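PDB 3LIF: putative diguanylate cyclase (GGDEF) with PAS/PAC domain from Rhodopseudomonas palustris, which probably makes cyclic di-GMP from two molecules of GTP through its GGDEF domain, this chain being its extracellular sensor domain. Local coordinates for residues G166-L178 and Q181-N193. Sequence-based numbering, arbitrary orientation.
Sequences GGSISLLHSDGRL and QWPSLQTGRDMAN
Leu178 packs its side chain against the returning loop 186-191, while its backbone is bonded to the same loop: its N donates to Arg189 O (2.9 Å), nearly along the C=O axis, and its O accepts from Gly188 N. Followed outward, CB lies against Arg189 O and, at 3.8 Å, against CG of the selenomethionine Met191. With CG anti to the backbone N (chi1 169°), the branch runs on towards Gln181 and Gln186: CD1 rests on Gln181 CB at 3.6 Å, while CD2 meets Gln186 O. A branched apolar residue suits this spot, and an alanine here would keep the CB contacts but would probably open a gap between Gln181 CB and Gln186 O. Leu172 CD2 also touches Met191 CG, the two side chains crossing at about a right angle.

Further along, Gly176 O takes the N-H of Met191 (2.7 Å), approached from above the carbonyl plane. Glycine is demanded here, since its backbone angles would jam a CB, which would also clash with Ala192 N. Asp190 OD2 accepts from that N, two residues on, in an Asx turn, a role that suits an aspartate. Arg177 grips Asp175 side-on through NE and NH2, just after the type I turn His173-Gly176, while its NH1 reaches Gly116 O.

At the other end, Ile169 and Trp182 form an antiparallel hydrogen-bonded pair; Trp182 N gives Ile169 O a nearly straight bond (2.7 Å, 172°). Strand 178-182, outermost within this chain, makes a beta hairpin with 168-173 at the edge of the five-stranded antiparallel sheet, order 2-1-5-4-3, of a PDC (Cache) sensor domain.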
ATOM      1  N   GLY A 166      20.466  -0.837 -11.665  1.00 40.52           N
ATOM      2  CA  GLY A 166      19.728   0.409 -11.838  1.00 37.14           C
ATOM      3  C   GLY A 166      18.222   0.234 -11.912  1.00 35.56           C
ATOM      4  O   GLY A 166      17.497   1.227 -11.880  1.00 35.84           O
ATOM      5  N   GLY A 167      17.749  -1.013 -12.018  1.00 33.45           N
ATOM      6  CA  GLY A 167      16.320  -1.314 -12.108  1.00 32.26           C
ATOM      7  C   GLY A 167      15.624  -0.975 -10.798  1.00 31.91           C
ATOM      8  O   GLY A 167      16.215  -1.083  -9.728  1.00 32.46           O
ATOM      9  N   SER A 168      14.373  -0.542 -10.878  1.00 30.77           N
ATOM     10  CA  SER A 168      13.707   0.072  -9.739  1.00 29.86           C
ATOM     11  C   SER A 168      12.194  -0.028  -9.795  1.00 29.41           C
ATOM     12  O   SER A 168      11.582   0.290 -10.809  1.00 30.20           O
ATOM     13  CB  SER A 168      14.029   1.523  -9.710  1.00 29.41           C
ATOM     14  OG  SER A 168      13.545   2.036  -8.500  1.00 32.52           O
ATOM     15  N   ILE A 169      11.566  -0.446  -8.708  1.00 28.59           N
ATOM     16  CA  ILE A 169      10.108  -0.401  -8.690  1.00 27.48           C
ATOM     17  C   ILE A 169       9.590   0.312  -7.482  1.00 27.30           C
ATOM     18  O   ILE A 169      10.102   0.098  -6.387  1.00 28.21           O
ATOM     19  CB  ILE A 169       9.543  -1.780  -8.703  1.00 27.12           C
ATOM     20  CG1 ILE A 169      10.031  -2.461  -9.974  1.00 26.67           C
ATOM     21  CG2 ILE A 169       8.052  -1.727  -8.660  1.00 25.12           C
ATOM     22  CD1 ILE A 169       9.283  -3.697 -10.325  1.00 25.27           C
ATOM     23  N   SER A 170       8.565   1.133  -7.652  1.00 26.48           N
ATOM     24  CA  SER A 170       7.969   1.796  -6.487  1.00 26.13           C
ATOM     25  C   SER A 170       6.495   1.638  -6.418  1.00 25.95           C
ATOM     26  O   SER A 170       5.794   1.576  -7.470  1.00 26.57           O
ATOM     27  CB  SER A 170       8.223   3.278  -6.527  1.00 25.15           C
ATOM     28  OG  SER A 170       9.597   3.441  -6.456  1.00 28.05           O
ATOM     29  N   LEU A 171       5.999   1.648  -5.187  1.00 24.54           N
ATOM     30  CA  LEU A 171       4.573   1.731  -4.994  1.00 22.71           C
ATOM     31  C   LEU A 171       4.330   3.017  -4.252  1.00 22.53           C
ATOM     32  O   LEU A 171       4.854   3.197  -3.160  1.00 22.29           O
ATOM     33  CB  LEU A 171       4.085   0.536  -4.198  1.00 22.49           C
ATOM     34  CG  LEU A 171       2.599   0.600  -3.837  1.00 20.96           C
ATOM     35  CD1 LEU A 171       1.749   0.607  -5.032  1.00 17.53           C
ATOM     36  CD2 LEU A 171       2.173  -0.505  -2.907  1.00 19.71           C
ATOM     37  N   LEU A 172       3.574   3.931  -4.854  1.00 22.62           N
ATOM     38  CA  LEU A 172       3.301   5.195  -4.199  1.00 23.49           C
ATOM     39  C   LEU A 172       1.828   5.519  -4.033  1.00 23.62           C
ATOM     40  O   LEU A 172       0.950   4.930  -4.688  1.00 23.67           O
ATOM     41  CB  LEU A 172       4.007   6.376  -4.871  1.00 23.77           C
ATOM     42  CG  LEU A 172       5.482   6.163  -5.210  1.00 24.98           C
ATOM     43  CD1 LEU A 172       5.644   5.982  -6.759  1.00 22.91           C
ATOM     44  CD2 LEU A 172       6.320   7.305  -4.699  1.00 22.45           C
ATOM     45  N   HIS A 173       1.559   6.447  -3.118  1.00 22.97           N
ATOM     46  CA  HIS A 173       0.205   6.869  -2.948  1.00 22.81           C
ATOM     47  C   HIS A 173       0.014   7.925  -4.013  1.00 23.52           C
ATOM     48  O   HIS A 173       0.951   8.695  -4.379  1.00 23.04           O
ATOM     49  CB  HIS A 173      -0.003   7.480  -1.586  1.00 22.30           C
ATOM     50  CG  HIS A 173      -1.424   7.799  -1.292  1.00 23.09           C
ATOM     51  ND1 HIS A 173      -2.051   8.929  -1.793  1.00 23.53           N
ATOM     52  CD2 HIS A 173      -2.351   7.144  -0.532  1.00 20.53           C
ATOM     53  CE1 HIS A 173      -3.303   8.959  -1.347  1.00 20.99           C
ATOM     54  NE2 HIS A 173      -3.519   7.872  -0.609  1.00 20.53           N
ATOM     55  N   SER A 174      -1.198   7.963  -4.533  1.00 23.30           N
ATOM     56  CA  SER A 174      -1.563   9.013  -5.434  1.00 22.36           C
ATOM     57  C   SER A 174      -1.048  10.415  -5.019  1.00 21.97           C
ATOM     58  O   SER A 174      -0.785  11.239  -5.860  1.00 20.39           O
ATOM     59  CB  SER A 174      -3.054   9.019  -5.512  1.00 22.36           C
ATOM     60  OG  SER A 174      -3.422  10.152  -6.204  1.00 22.61           O
ATOM     61  N   ASP A 175      -0.888  10.680  -3.722  1.00 22.66           N
ATOM     62  CA  ASP A 175      -0.445  12.031  -3.280  1.00 23.18           C
ATOM     63  C   ASP A 175       1.041  12.156  -3.048  1.00 22.77           C
ATOM     64  O   ASP A 175       1.502  13.136  -2.461  1.00 23.17           O
ATOM     65  CB  ASP A 175      -1.189  12.522  -2.006  1.00 22.72           C
ATOM     66  CG  ASP A 175      -0.897  11.671  -0.767  1.00 26.91           C
ATOM     67  OD1 ASP A 175       0.218  11.058  -0.585  1.00 29.22           O
ATOM     68  OD2 ASP A 175      -1.842  11.602   0.042  1.00 29.92           O
ATOM     69  N   GLY A 176       1.807  11.168  -3.473  1.00 22.76           N
ATOM     70  CA  GLY A 176       3.250  11.318  -3.395  1.00 22.46           C
ATOM     71  C   GLY A 176       3.877  10.568  -2.232  1.00 22.69           C
ATOM     72  O   GLY A 176       5.093  10.483  -2.122  1.00 22.78           O
ATOM     73  N   ARG A 177       3.076  10.029  -1.328  1.00 22.84           N
ATOM     74  CA  ARG A 177       3.689   9.329  -0.245  1.00 22.91           C
ATOM     75  C   ARG A 177       4.195   8.032  -0.831  1.00 23.73           C
ATOM     76  O   ARG A 177       3.475   7.373  -1.635  1.00 24.43           O
ATOM     77  CB  ARG A 177       2.669   9.041   0.808  1.00 23.02           C
ATOM     78  CG  ARG A 177       2.451  10.185   1.782  1.00 22.92           C
ATOM     79  CD  ARG A 177       1.309   9.831   2.689  1.00 19.55           C
ATOM     80  NE  ARG A 177       0.047   9.855   1.963  1.00 18.99           N
ATOM     81  CZ  ARG A 177      -1.086   9.346   2.435  1.00 20.43           C
ATOM     82  NH1 ARG A 177      -1.137   8.720   3.627  1.00 19.55           N
ATOM     83  NH2 ARG A 177      -2.182   9.479   1.717  1.00 19.10           N
ATOM     84  N   LEU A 178       5.427   7.672  -0.452  1.00 22.98           N
ATOM     85  CA  LEU A 178       6.047   6.435  -0.883  1.00 22.30           C
ATOM     86  C   LEU A 178       5.704   5.278   0.074  1.00 22.55           C
ATOM     87  O   LEU A 178       6.020   5.345   1.241  1.00 23.89           O
ATOM     88  CB  LEU A 178       7.576   6.634  -0.978  1.00 21.54           C
ATOM     89  CG  LEU A 178       8.402   5.324  -1.157  1.00 18.93           C
ATOM     90  CD1 LEU A 178       8.202   4.690  -2.508  1.00 12.45           C
ATOM     91  CD2 LEU A 178       9.856   5.514  -0.925  1.00 14.06           C
ATOM     92  N   GLN A 181       9.633   0.938  -1.923  1.00 26.28           N
ATOM     93  CA  GLN A 181      10.488   1.058  -3.065  1.00 27.30           C
ATOM     94  C   GLN A 181      11.555  -0.057  -3.135  1.00 27.08           C
ATOM     95  O   GLN A 181      12.188  -0.433  -2.146  1.00 26.08           O
ATOM     96  CB  GLN A 181      10.971   2.516  -3.171  1.00 27.83           C
ATOM     97  CG  GLN A 181      12.454   2.735  -3.272  1.00 31.55           C
ATOM     98  CD  GLN A 181      13.026   2.204  -4.553  1.00 30.89           C
ATOM     99  OE1 GLN A 181      12.357   2.152  -5.577  1.00 32.07           O
ATOM    100  NE2 GLN A 181      14.248   1.773  -4.485  1.00 28.84           N
ATOM    101  N   TRP A 182      11.651  -0.663  -4.305  1.00 27.97           N
ATOM    102  CA  TRP A 182      12.663  -1.662  -4.532  1.00 29.98           C
ATOM    103  C   TRP A 182      13.759  -1.105  -5.503  1.00 29.51           C
ATOM    104  O   TRP A 182      13.430  -0.522  -6.555  1.00 30.25           O
ATOM    105  CB  TRP A 182      12.008  -2.973  -5.013  1.00 30.34           C
ATOM    106  CG  TRP A 182      13.028  -3.962  -5.477  1.00 37.75           C
ATOM    107  CD1 TRP A 182      13.373  -4.249  -6.780  1.00 41.92           C
ATOM    108  CD2 TRP A 182      13.898  -4.742  -4.656  1.00 43.20           C
ATOM    109  NE1 TRP A 182      14.378  -5.181  -6.809  1.00 44.89           N
ATOM    110  CE2 TRP A 182      14.724  -5.500  -5.522  1.00 45.01           C
ATOM    111  CE3 TRP A 182      14.055  -4.889  -3.270  1.00 45.93           C
ATOM    112  CZ2 TRP A 182      15.701  -6.394  -5.044  1.00 47.31           C
ATOM    113  CZ3 TRP A 182      15.058  -5.785  -2.780  1.00 48.30           C
ATOM    114  CH2 TRP A 182      15.853  -6.522  -3.672  1.00 47.75           C
ATOM    115  N   PRO A 183      15.064  -1.311  -5.195  1.00 28.93           N
ATOM    116  CA  PRO A 183      15.701  -2.096  -4.116  1.00 28.72           C
ATOM    117  C   PRO A 183      16.093  -1.299  -2.838  1.00 29.08           C
ATOM    118  O   PRO A 183      16.491  -1.893  -1.867  1.00 29.39           O
ATOM    119  CB  PRO A 183      17.003  -2.556  -4.790  1.00 28.53           C
ATOM    120  CG  PRO A 183      17.375  -1.381  -5.661  1.00 25.56           C
ATOM    121  CD  PRO A 183      16.065  -0.883  -6.205  1.00 27.38           C
ATOM    122  N   SER A 184      16.008   0.019  -2.832  1.00 28.54           N
ATOM    123  CA  SER A 184      16.352   0.751  -1.639  1.00 28.98           C
ATOM    124  C   SER A 184      15.631   0.265  -0.388  1.00 29.03           C
ATOM    125  O   SER A 184      16.188   0.326   0.646  1.00 29.49           O
ATOM    126  CB  SER A 184      16.038   2.259  -1.814  1.00 29.73           C
ATOM    127  OG  SER A 184      14.682   2.552  -1.465  1.00 30.53           O
ATOM    128  N   LEU A 185      14.378  -0.164  -0.462  1.00 29.23           N
ATOM    129  CA  LEU A 185      13.586  -0.464   0.754  1.00 30.01           C
ATOM    130  C   LEU A 185      13.122   0.786   1.542  1.00 30.07           C
ATOM    131  O   LEU A 185      12.569   0.673   2.631  1.00 30.06           O
ATOM    132  CB  LEU A 185      14.293  -1.463   1.692  1.00 29.28           C
ATOM    133  CG  LEU A 185      14.457  -2.864   1.086  1.00 30.91           C
ATOM    134  CD1 LEU A 185      14.985  -3.901   2.063  1.00 27.19           C
ATOM    135  CD2 LEU A 185      13.174  -3.342   0.396  1.00 30.74           C
ATOM    136  N   GLN A 186      13.306   1.981   0.997  1.00 29.90           N
ATOM    137  CA  GLN A 186      12.702   3.144   1.650  1.00 29.59           C
ATOM    138  C   GLN A 186      11.181   3.120   1.705  1.00 29.72           C
ATOM    139  O   GLN A 186      10.491   2.395   0.972  1.00 30.24           O
ATOM    140  CB  GLN A 186      13.204   4.418   1.023  1.00 29.44           C
ATOM    141  CG  GLN A 186      14.671   4.565   1.186  1.00 30.89           C
ATOM    142  CD  GLN A 186      15.215   5.844   0.606  1.00 36.23           C
ATOM    143  OE1 GLN A 186      16.304   5.838   0.084  1.00 38.23           O
ATOM    144  NE2 GLN A 186      14.463   6.953   0.696  1.00 38.62           N
ATOM    145  N   THR A 187      10.640   3.918   2.597  1.00 30.22           N
ATOM    146  CA  THR A 187       9.204   3.882   2.818  1.00 30.48           C
ATOM    147  C   THR A 187       8.830   5.076   3.694  1.00 30.86           C
ATOM    148  O   THR A 187       9.625   5.488   4.515  1.00 31.42           O
ATOM    149  CB  THR A 187       8.830   2.555   3.509  1.00 30.48           C
ATOM    150  OG1 THR A 187       7.416   2.497   3.668  1.00 33.32           O
ATOM    151  CG2 THR A 187       9.490   2.416   4.865  1.00 27.96           C
ATOM    152  N   GLY A 188       7.660   5.672   3.489  1.00 31.28           N
ATOM    153  CA  GLY A 188       7.201   6.768   4.351  1.00 31.37           C
ATOM    154  C   GLY A 188       7.437   8.155   3.753  1.00 32.16           C
ATOM    155  O   GLY A 188       6.597   9.079   3.884  1.00 32.60           O
ATOM    156  N   ARG A 189       8.557   8.317   3.052  1.00 31.51           N
ATOM    157  CA  ARG A 189       8.917   9.639   2.607  1.00 29.37           C
ATOM    158  C   ARG A 189       7.977  10.227   1.609  1.00 28.72           C
ATOM    159  O   ARG A 189       7.164   9.535   1.000  1.00 28.60           O
ATOM    160  CB  ARG A 189      10.362   9.732   2.189  1.00 29.74           C
ATOM    161  CG  ARG A 189      10.901   8.914   1.092  1.00 30.42           C
ATOM    162  CD  ARG A 189      12.395   9.311   1.228  1.00 38.04           C
ATOM    163  NE  ARG A 189      13.292   9.271   0.047  1.00 42.51           N
ATOM    164  CZ  ARG A 189      13.614  10.314  -0.717  1.00 43.24           C
ATOM    165  NH1 ARG A 189      13.116  11.511  -0.529  1.00 44.49           N
ATOM    166  NH2 ARG A 189      14.446  10.160  -1.708  1.00 48.25           N
ATOM    167  N   ASP A 190       8.025  11.551   1.532  1.00 28.46           N
ATOM    168  CA  ASP A 190       7.105  12.320   0.715  1.00 27.76           C
ATOM    169  C   ASP A 190       7.764  12.664  -0.610  1.00 27.70           C
ATOM    170  O   ASP A 190       8.722  13.404  -0.674  1.00 26.58           O
ATOM    171  CB  ASP A 190       6.710  13.577   1.472  1.00 27.07           C
ATOM    172  CG  ASP A 190       5.638  14.371   0.750  1.00 28.41           C
ATOM    173  OD1 ASP A 190       5.075  15.287   1.390  1.00 28.27           O
ATOM    174  OD2 ASP A 190       5.360  14.082  -0.448  1.00 25.47           O
HETATM  175  N   MSE A 191       7.266  12.094  -1.690  1.00 28.34           N
HETATM  176  CA  MSE A 191       7.907  12.307  -2.971  1.00 28.64           C
HETATM  177  C   MSE A 191       7.100  13.257  -3.866  1.00 28.88           C
HETATM  178  O   MSE A 191       7.314  13.295  -5.080  1.00 30.03           O
HETATM  179  CB  MSE A 191       7.986  10.992  -3.674  1.00 28.50           C
HETATM  180  CG  MSE A 191       8.387   9.852  -2.785  1.00 32.16           C
HETATM  181 SE   MSE A 191      10.318   9.759  -2.639  1.00 43.42          SE
HETATM  182  CE  MSE A 191      10.501  10.474  -0.892  1.00 37.69           C
ATOM    183  N   ALA A 192       6.144  14.009  -3.325  1.00 27.78           N
ATOM    184  CA  ALA A 192       5.367  14.883  -4.217  1.00 26.62           C
ATOM    185  C   ALA A 192       6.184  15.866  -5.165  1.00 26.41           C
ATOM    186  O   ALA A 192       5.609  16.381  -6.132  1.00 25.57           O
ATOM    187  CB  ALA A 192       4.312  15.633  -3.436  1.00 25.25           C
ATOM    188  N   ASN A 193       7.472  16.152  -4.894  1.00 24.83           N
ATOM    189  CA  ASN A 193       8.151  17.106  -5.719  1.00 24.23           C
ATOM    190  C   ASN A 193       8.592  16.426  -6.997  1.00 24.34           C
ATOM    191  O   ASN A 193       8.911  17.079  -7.976  1.00 25.01           O
ATOM    192  CB  ASN A 193       9.363  17.758  -5.043  1.00 24.71           C
ATOM    193  CG  ASN A 193       8.973  18.666  -3.905  1.00 23.20           C
ATOM    194  OD1 ASN A 193       7.807  18.900  -3.675  1.00 23.00           O
ATOM    195  ND2 ASN A 193       9.948  19.176  -3.198  1.00 18.65           N
TER